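Local coordinates for hypothetical protein BQLF2 (Murid herpesvirus 4, PDB 2OA5) that is an abundant tegument protein of a gammaherpesvirus, of the BLRF2 family, and probably plays a structural part in the virion, at residues 69-74 with 92-97. Numbering follows the deposited sequence.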
loop_
_atom_site.group_PDB
_atom_site.type_symbol
_atom_site.label_atom_id
_atom_site.label_comp_id
_atom_site.label_asym_id
_atom_site.label_seq_id
_atom_site.Cartn_x
_atom_site.Cartn_y
_atom_site.Cartn_z
ATOM N N GLU B 69 14.544 10.492 -1.749
ATOM C CA GLU B 69 14.873 11.829 -1.286
ATOM C C GLU B 69 15.507 12.642 -2.410
ATOM O O GLU B 69 15.189 13.817 -2.613
ATOM C CB GLU B 69 15.854 11.734 -0.126
ATOM C CG GLU B 69 16.030 13.020 0.646
ATOM C CD GLU B 69 17.088 12.888 1.712
ATOM O OE1 GLU B 69 17.174 11.806 2.333
ATOM O OE2 GLU B 69 17.831 13.861 1.936
ATOM N N ALA B 70 16.423 11.996 -3.130
ATOM C CA ALA B 70 17.132 12.625 -4.234
ATOM C C ALA B 70 16.171 13.182 -5.280
ATOM O O ALA B 70 16.316 14.317 -5.731
ATOM C CB ALA B 70 18.081 11.611 -4.874
ATOM N N LYS B 71 15.183 12.377 -5.656
ATOM C CA LYS B 71 14.196 12.772 -6.653
ATOM C C LYS B 71 13.251 13.840 -6.126
ATOM O O LYS B 71 12.788 14.702 -6.875
ATOM C CB LYS B 71 13.413 11.539 -7.112
ATOM C CG LYS B 71 14.329 10.446 -7.625
ATOM C CD LYS B 71 13.583 9.280 -8.225
ATOM C CE LYS B 71 14.022 9.088 -9.665
ATOM N NZ LYS B 71 13.815 7.694 -10.145
ATOM N N VAL B 72 12.955 13.781 -4.828
ATOM C CA VAL B 72 12.086 14.778 -4.227
ATOM C C VAL B 72 12.873 16.087 -4.235
ATOM O O VAL B 72 12.341 17.134 -4.587
ATOM C CB VAL B 72 11.690 14.387 -2.772
ATOM C CG1 VAL B 72 10.897 15.522 -2.110
ATOM C CG2 VAL B 72 10.854 13.103 -2.797
ATOM N N ARG B 73 14.152 16.024 -3.871
ATOM C CA ARG B 73 14.979 17.226 -3.880
ATOM C C ARG B 73 14.984 17.853 -5.267
ATOM O O ARG B 73 14.822 19.063 -5.420
ATOM C CB ARG B 73 16.413 16.907 -3.465
ATOM C CG ARG B 73 16.638 16.973 -1.981
ATOM C CD ARG B 73 18.100 16.787 -1.623
ATOM N NE ARG B 73 18.335 17.242 -0.257
ATOM C CZ ARG B 73 17.676 16.779 0.798
ATOM N NH1 ARG B 73 16.751 15.845 0.643
ATOM N NH2 ARG B 73 17.915 17.263 2.006
ATOM N N SER B 74 15.162 17.017 -6.287
ATOM C CA SER B 74 15.184 17.498 -7.656
ATOM C C SER B 74 13.852 18.153 -8.032
ATOM O O SER B 74 13.836 19.241 -8.608
ATOM C CB SER B 74 15.533 16.338 -8.605
ATOM O OG SER B 74 14.674 16.280 -9.729
ATOM N N LEU B 92 2.953 14.072 -7.228
ATOM C CA LEU B 92 4.218 13.372 -7.390
ATOM C C LEU B 92 4.123 11.848 -7.367
ATOM O O LEU B 92 3.469 11.253 -6.502
ATOM C CB LEU B 92 5.218 13.826 -6.315
ATOM C CG LEU B 92 6.592 13.157 -6.434
ATOM C CD1 LEU B 92 7.285 13.737 -7.656
ATOM C CD2 LEU B 92 7.441 13.387 -5.201
ATOM N N THR B 93 4.782 11.228 -8.340
ATOM C CA THR B 93 4.842 9.776 -8.443
ATOM C C THR B 93 6.273 9.471 -8.864
ATOM O O THR B 93 6.777 10.018 -9.847
ATOM C CB THR B 93 3.844 9.228 -9.487
ATOM O OG1 THR B 93 2.516 9.633 -9.129
ATOM C CG2 THR B 93 3.896 7.692 -9.532
ATOM N N LEU B 94 6.944 8.622 -8.098
ATOM C CA LEU B 94 8.320 8.284 -8.400
ATOM C C LEU B 94 8.434 6.806 -8.625
ATOM O O LEU B 94 7.616 6.026 -8.141
ATOM C CB LEU B 94 9.238 8.612 -7.224
ATOM C CG LEU B 94 9.275 9.965 -6.524
ATOM C CD1 LEU B 94 10.342 9.906 -5.438
ATOM C CD2 LEU B 94 9.587 11.074 -7.512
ATOM N N ARG B 95 9.445 6.407 -9.381
ATOM C CA ARG B 95 9.666 4.992 -9.531
ATOM C C ARG B 95 11.088 4.786 -9.065
ATOM O O ARG B 95 11.983 5.567 -9.386
ATOM C CB ARG B 95 9.490 4.497 -10.954
ATOM C CG ARG B 95 9.387 2.981 -10.946
ATOM C CD ARG B 95 9.479 2.380 -12.322
ATOM N NE ARG B 95 8.207 2.351 -13.032
ATOM C CZ ARG B 95 7.176 1.574 -12.703
ATOM N NH1 ARG B 95 7.256 0.756 -11.662
ATOM N NH2 ARG B 95 6.070 1.608 -13.431
ATOM N N VAL B 96 11.277 3.740 -8.274
ATOM C CA VAL B 96 12.576 3.435 -7.701
ATOM C C VAL B 96 12.967 1.974 -7.857
ATOM O O VAL B 96 12.162 1.066 -7.641
ATOM C CB VAL B 96 12.576 3.822 -6.199
ATOM C CG1 VAL B 96 13.681 3.107 -5.455
ATOM C CG2 VAL B 96 12.743 5.324 -6.064
ATOM N N ASP B 97 14.221 1.757 -8.251
ATOM C CA ASP B 97 14.761 0.423 -8.422
ATOM C C ASP B 97 15.754 0.203 -7.293
ATOM O O ASP B 97 16.478 1.123 -6.913
ATOM C CB ASP B 97 15.470 0.297 -9.769
ATOM C CG ASP B 97 14.520 0.385 -10.943
ATOM O OD1 ASP B 97 13.554 -0.410 -10.995
ATOM O OD2 ASP B 97 14.741 1.245 -11.820
HETATM O O HOH W 1 10.669 8.785 -11.172
#
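L92, just before the strand, sends its CD2 methyl across to CG2 of V72 on the helix, 4.2 Å away, the two side chains crossing at about a right angle. Two residues on, L94 carries the apolar centre: CB points at the helix, and CG, anti to the carbonyl carbon (chi1 -52°), carries the fork onward until CD1 and CD2 each lie 3.9 Å from one atom, K71 CB. CD1 also meets V72 CG2, and beyond these segments L94 touches I68 and R75 of the same helix. Leucine and valine, with no polar side-chain group, suit the buried part of this roughly antiparallel seam; lysine suits its margin. R95 meets the helix through its main chain. K71 NZ, brought there by a chain bent at chi3 (122°), donates to R95 O at 2.9 Å, with a C=O...N angle of 172°. A water accepts from R95 N at 3.2 Å and, weakly, from the same ammonium. The R95 side chain points away from the helix, and its NH1 forms a salt bridge with D97 of the second subunit, whose strand extends the sheet antiparallel across the interface. K71 thus serves two ends: its aliphatic base packs on leucine, while its ammonium ties the helix to the main chain of an intersubunit strand.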